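Local coordinates for protein putative glucosidase lplD, ALPHA-GALACTURONIDASE (Bacillus subtilis, PDB 3FEF) that hydrolyses alpha-1,4-linked galacturonides such as di-galacturonate, as an NAD- and manganese-dependent family 4 glycosidase forming a homotetramer, at residues V199-T211 with S378-H392. Sequence-based numbering, arbitrary orientation.
With MG (magnesium ion), chain G.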
loop_
_atom_site.group_PDB
_atom_site.type_symbol
_atom_site.label_atom_id
_atom_site.label_comp_id
_atom_site.label_asym_id
_atom_site.label_seq_id
_atom_site.Cartn_x
_atom_site.Cartn_y
_atom_site.Cartn_z
ATOM N N VAL A 199 28.600 -1.097 -1.933
ATOM C CA VAL A 199 27.811 -1.488 -0.794
ATOM C C VAL A 199 26.330 -1.275 -1.065
ATOM O O VAL A 199 25.940 -0.345 -1.788
ATOM C CB VAL A 199 28.269 -0.723 0.494
ATOM C CG1 VAL A 199 29.701 -1.092 0.868
ATOM C CG2 VAL A 199 28.130 0.787 0.323
ATOM N N ASN A 200 25.500 -2.143 -0.499
ATOM C CA ASN A 200 24.076 -1.892 -0.465
ATOM C C ASN A 200 23.734 -1.283 0.878
ATOM O O ASN A 200 23.661 -1.980 1.892
ATOM C CB ASN A 200 23.262 -3.168 -0.700
ATOM C CG ASN A 200 21.762 -2.893 -0.756
ATOM O OD1 ASN A 200 21.310 -2.117 -1.578
ATOM N ND2 ASN A 200 20.995 -3.513 0.127
ATOM N N VAL A 201 23.523 0.030 0.879
ATOM C CA VAL A 201 23.367 0.778 2.116
ATOM C C VAL A 201 21.947 1.355 2.266
ATOM O O VAL A 201 21.331 1.800 1.289
ATOM C CB VAL A 201 24.411 1.896 2.172
ATOM C CG1 VAL A 201 24.164 2.897 1.064
ATOM C CG2 VAL A 201 24.428 2.572 3.553
ATOM N N LEU A 202 21.434 1.340 3.491
ATOM C CA LEU A 202 20.054 1.714 3.729
ATOM C C LEU A 202 19.792 2.042 5.194
ATOM O O LEU A 202 20.488 1.562 6.093
ATOM C CB LEU A 202 19.095 0.637 3.205
ATOM C CG LEU A 202 19.068 -0.775 3.838
ATOM C CD1 LEU A 202 17.728 -1.459 3.571
ATOM C CD2 LEU A 202 20.198 -1.660 3.308
ATOM N N GLY A 203 18.787 2.879 5.434
ATOM C CA GLY A 203 18.487 3.316 6.788
ATOM C C GLY A 203 18.006 4.752 6.780
ATOM O O GLY A 203 17.377 5.212 5.832
ATOM N N ILE A 204 18.267 5.453 7.860
ATOM C CA ILE A 204 18.000 6.876 7.909
ATOM C C ILE A 204 19.356 7.491 8.240
ATOM O O ILE A 204 20.253 6.789 8.728
ATOM C CB ILE A 204 16.987 7.209 9.005
ATOM C CG1 ILE A 204 17.471 6.670 10.348
ATOM C CG2 ILE A 204 15.609 6.614 8.667
ATOM C CD1 ILE A 204 16.454 6.861 11.497
ATOM N N ASN A 205 19.511 8.781 7.974
ATOM C CA ASN A 205 20.798 9.461 8.164
ATOM C C ASN A 205 21.442 9.223 9.544
ATOM O O ASN A 205 20.773 9.296 10.575
ATOM C CB ASN A 205 20.633 10.971 7.900
ATOM C CG ASN A 205 21.968 11.712 7.894
ATOM O OD1 ASN A 205 22.879 11.419 7.089
ATOM N ND2 ASN A 205 22.104 12.641 8.808
ATOM N N HIS A 206 22.742 8.946 9.554
ATOM C CA HIS A 206 23.488 8.593 10.780
ATOM C C HIS A 206 23.102 7.260 11.406
ATOM O O HIS A 206 23.657 6.873 12.432
ATOM C CB HIS A 206 23.427 9.719 11.835
ATOM C CG HIS A 206 24.108 10.977 11.399
ATOM N ND1 HIS A 206 23.814 12.211 11.929
ATOM C CD2 HIS A 206 25.035 11.194 10.435
ATOM C CE1 HIS A 206 24.561 13.131 11.340
ATOM N NE2 HIS A 206 25.315 12.536 10.434
ATOM N N PHE A 207 22.147 6.568 10.795
ATOM C CA PHE A 207 21.724 5.242 11.254
ATOM C C PHE A 207 21.520 4.377 9.999
ATOM O O PHE A 207 20.431 3.855 9.751
ATOM C CB PHE A 207 20.427 5.345 12.057
ATOM C CG PHE A 207 20.116 4.117 12.900
ATOM C CD1 PHE A 207 21.026 3.657 13.857
ATOM C CD2 PHE A 207 18.909 3.441 12.745
ATOM C CE1 PHE A 207 20.739 2.532 14.641
ATOM C CE2 PHE A 207 18.621 2.322 13.514
ATOM C CZ PHE A 207 19.544 1.869 14.471
ATOM N N THR A 208 22.590 4.283 9.209
ATOM C CA THR A 208 22.637 3.564 7.959
ATOM C C THR A 208 23.326 2.213 8.120
ATOM O O THR A 208 24.217 2.050 8.959
ATOM C CB THR A 208 23.442 4.361 6.913
ATOM O OG1 THR A 208 24.544 4.990 7.576
ATOM C CG2 THR A 208 22.584 5.438 6.270
ATOM N N TRP A 209 22.921 1.250 7.294
ATOM C CA TRP A 209 23.387 -0.113 7.434
ATOM C C TRP A 209 23.717 -0.701 6.079
ATOM O O TRP A 209 23.052 -0.423 5.071
ATOM C CB TRP A 209 22.311 -0.964 8.125
ATOM C CG TRP A 209 22.040 -0.455 9.510
ATOM C CD1 TRP A 209 21.327 0.662 9.851
ATOM C CD2 TRP A 209 22.501 -1.032 10.739
ATOM N NE1 TRP A 209 21.321 0.814 11.218
ATOM C CE2 TRP A 209 22.029 -0.213 11.787
ATOM C CE3 TRP A 209 23.270 -2.160 11.053
ATOM C CZ2 TRP A 209 22.303 -0.483 13.127
ATOM C CZ3 TRP A 209 23.541 -2.433 12.387
ATOM C CH2 TRP A 209 23.061 -1.602 13.408
ATOM N N ILE A 210 24.725 -1.553 6.067
ATOM C CA ILE A 210 25.119 -2.215 4.851
ATOM C C ILE A 210 24.790 -3.672 4.989
ATOM O O ILE A 210 25.333 -4.372 5.847
ATOM C CB ILE A 210 26.634 -2.003 4.579
ATOM C CG1 ILE A 210 26.901 -0.513 4.358
ATOM C CG2 ILE A 210 27.080 -2.849 3.394
ATOM C CD1 ILE A 210 28.441 -0.094 4.333
ATOM N N THR A 211 23.882 -4.136 4.141
ATOM C CA THR A 211 23.413 -5.511 4.208
ATOM C C THR A 211 24.090 -6.387 3.138
ATOM O O THR A 211 24.019 -7.610 3.192
ATOM C CB THR A 211 21.895 -5.547 4.013
ATOM O OG1 THR A 211 21.577 -4.926 2.763
ATOM C CG2 THR A 211 21.216 -4.766 5.105
ATOM N N SER A 378 16.506 -1.124 -2.183
ATOM C CA SER A 378 17.598 -1.662 -1.392
ATOM C C SER A 378 17.203 -2.745 -0.388
ATOM O O SER A 378 18.043 -3.210 0.365
ATOM C CB SER A 378 18.308 -0.508 -0.688
ATOM O OG SER A 378 18.879 0.354 -1.678
ATOM N N GLY A 379 15.919 -3.122 -0.362
ATOM C CA GLY A 379 15.462 -4.202 0.508
ATOM C C GLY A 379 15.189 -3.790 1.950
ATOM O O GLY A 379 14.839 -2.650 2.207
ATOM N N ALA A 380 15.329 -4.745 2.871
ATOM C CA ALA A 380 14.989 -4.583 4.285
ATOM C C ALA A 380 16.216 -4.456 5.194
ATOM O O ALA A 380 17.270 -5.004 4.916
ATOM C CB ALA A 380 14.123 -5.797 4.776
ATOM N N LEU A 381 16.042 -3.767 6.315
ATOM C CA LEU A 381 17.028 -3.753 7.389
ATOM C C LEU A 381 16.906 -5.041 8.191
ATOM O O LEU A 381 15.931 -5.757 8.044
ATOM C CB LEU A 381 16.744 -2.552 8.293
ATOM C CG LEU A 381 16.965 -1.175 7.614
ATOM C CD1 LEU A 381 16.104 -0.085 8.273
ATOM C CD2 LEU A 381 18.437 -0.802 7.656
ATOM N N PRO A 382 17.901 -5.358 9.033
ATOM C CA PRO A 382 17.632 -6.406 10.031
ATOM C C PRO A 382 16.419 -6.001 10.868
ATOM O O PRO A 382 16.203 -4.812 11.111
ATOM C CB PRO A 382 18.876 -6.377 10.920
ATOM C CG PRO A 382 19.967 -5.857 10.030
ATOM C CD PRO A 382 19.301 -4.904 9.046
ATOM N N LYS A 383 15.660 -6.982 11.338
ATOM C CA LYS A 383 14.400 -6.711 12.011
ATOM C C LYS A 383 14.569 -5.803 13.247
ATOM O O LYS A 383 13.823 -4.818 13.427
ATOM C CB LYS A 383 13.698 -8.027 12.354
ATOM C CG LYS A 383 12.389 -7.852 13.129
ATOM C CD LYS A 383 11.356 -7.110 12.318
ATOM C CE LYS A 383 11.027 -7.876 11.038
ATOM N NZ LYS A 383 10.236 -6.986 10.128
ATOM N N GLY A 384 15.577 -6.096 14.067
ATOM C CA GLY A 384 15.872 -5.244 15.230
ATOM C C GLY A 384 16.153 -3.794 14.850
ATOM O O GLY A 384 15.759 -2.855 15.546
ATOM N N VAL A 385 16.844 -3.615 13.736
ATOM C CA VAL A 385 17.245 -2.284 13.289
ATOM C C VAL A 385 16.037 -1.566 12.721
ATOM O O VAL A 385 15.878 -0.368 12.908
ATOM C CB VAL A 385 18.362 -2.385 12.226
ATOM C CG1 VAL A 385 18.708 -1.023 11.661
ATOM C CG2 VAL A 385 19.581 -3.011 12.855
ATOM N N GLU A 386 15.180 -2.320 12.039
ATOM C CA GLU A 386 13.979 -1.763 11.427
ATOM C C GLU A 386 12.976 -1.302 12.507
ATOM O O GLU A 386 12.311 -0.278 12.365
ATOM C CB GLU A 386 13.361 -2.803 10.476
ATOM C CG GLU A 386 11.970 -2.496 9.970
ATOM C CD GLU A 386 11.345 -3.704 9.286
ATOM O OE1 GLU A 386 11.826 -4.145 8.209
ATOM O OE2 GLU A 386 10.364 -4.229 9.831
HETATM N N MSE A 387 12.889 -2.039 13.599
HETATM C CA MSE A 387 12.075 -1.596 14.728
HETATM C C MSE A 387 12.578 -0.267 15.298
HETATM O O MSE A 387 11.808 0.655 15.565
HETATM C CB MSE A 387 12.046 -2.666 15.823
HETATM C CG MSE A 387 11.300 -3.937 15.435
HETATM SE SE MSE A 387 11.880 -5.479 16.515
HETATM C CE MSE A 387 11.570 -4.692 18.269
ATOM N N LEU A 388 13.886 -0.152 15.480
ATOM C CA LEU A 388 14.410 1.113 15.963
ATOM C C LEU A 388 14.176 2.248 14.950
ATOM O O LEU A 388 13.818 3.378 15.328
ATOM C CB LEU A 388 15.893 0.965 16.334
ATOM C CG LEU A 388 16.120 0.271 17.685
ATOM C CD1 LEU A 388 17.515 -0.366 17.772
ATOM C CD2 LEU A 388 15.863 1.246 18.849
ATOM N N ALA A 389 14.382 1.955 13.671
ATOM C CA ALA A 389 14.308 2.991 12.631
ATOM C C ALA A 389 12.874 3.504 12.482
ATOM O O ALA A 389 12.684 4.696 12.303
ATOM C CB ALA A 389 14.820 2.476 11.306
ATOM N N ALA A 390 11.878 2.604 12.566
ATOM C CA ALA A 390 10.478 3.014 12.519
ATOM C C ALA A 390 10.163 3.924 13.698
ATOM O O ALA A 390 9.452 4.914 13.581
ATOM C CB ALA A 390 9.519 1.786 12.500
ATOM N N ARG A 391 10.725 3.592 14.841
ATOM C CA ARG A 391 10.549 4.411 16.022
ATOM C C ARG A 391 11.095 5.846 15.863
ATOM O O ARG A 391 10.400 6.811 16.163
ATOM C CB ARG A 391 11.195 3.697 17.186
ATOM C CG ARG A 391 11.073 4.443 18.481
ATOM C CD ARG A 391 11.285 3.488 19.617
ATOM N NE ARG A 391 11.501 4.241 20.838
ATOM C CZ ARG A 391 12.083 3.738 21.918
ATOM N NH1 ARG A 391 12.525 2.483 21.932
ATOM N NH2 ARG A 391 12.235 4.508 22.974
ATOM N N HIS A 392 12.340 5.984 15.397
ATOM C CA HIS A 392 12.932 7.305 15.137
ATOM C C HIS A 392 12.196 8.056 14.035
ATOM O O HIS A 392 11.995 9.265 14.098
ATOM C CB HIS A 392 14.417 7.172 14.751
ATOM C CG HIS A 392 15.292 6.725 15.880
ATOM N ND1 HIS A 392 15.636 7.553 16.925
ATOM C CD2 HIS A 392 15.889 5.528 16.131
ATOM C CE1 HIS A 392 16.399 6.891 17.776
ATOM N NE2 HIS A 392 16.575 5.663 17.316
HETATM MG MG MG G . 26.422 13.420 8.620
HETATM O O HOH W 1 21.413 1.497 -1.190
HETATM O O HOH W 2 28.642 13.284 9.347
HETATM O O HOH W 3 27.677 14.504 6.922
HETATM O O HOH W 4 24.351 14.376 8.097
#
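The two methyls of V385 sit over one face of the W209 indole and form the tightest part of this contact, where the first turns of helix 383-405 pack on the hairpin of strands 199-202 and 207-210. Its CG1 makes a CH-pi contact over the face of the five-membered ring, 3.5 Å from the centroid and 21° off the normal, while CG2 spreads over the benzo half, 3.7 Å from W209 CZ2. With V385 CG1 anti to the backbone N (chi1 175°), both methyls can reach the indole. L381 CD2 wedges in beside W209 CB and reaches L202 CG at 3.9 Å, the two leucines sliding past each other. W209 NE1 in turn lies over the centre of the F207 ring, whose CE2 meets V385 CG1 at 3.8 Å and also touches L388 and A389; F276 stacks on F207 as well. Were W209 replaced by an alanine, V385 and L381 would probably lose their facing surface and one face of the F207 ring its cover. Toward the hairpin tip the packing thins to I204 CD1 against H392 CB.

The other end, bordered by partly exposed G379, A380 and T211, is looser and polar. N200 ND2 donates almost straight (172°) and in its amide plane to S378 O at 3.0 Å, and also to T211 OG1; N200 OD1 is taken by Q374 of a neighbouring subunit. S378 OG is hydrogen-bonded to I376 O. The type II turn I204-F207 carries H206, which binds the magnesium ion through NE2 together with C169. The chemistry thus implies apolar packing that joins the helix to the hairpin bearing this turn, and an amide that ties the strand to both the 378-382 loop and the tetramer interface.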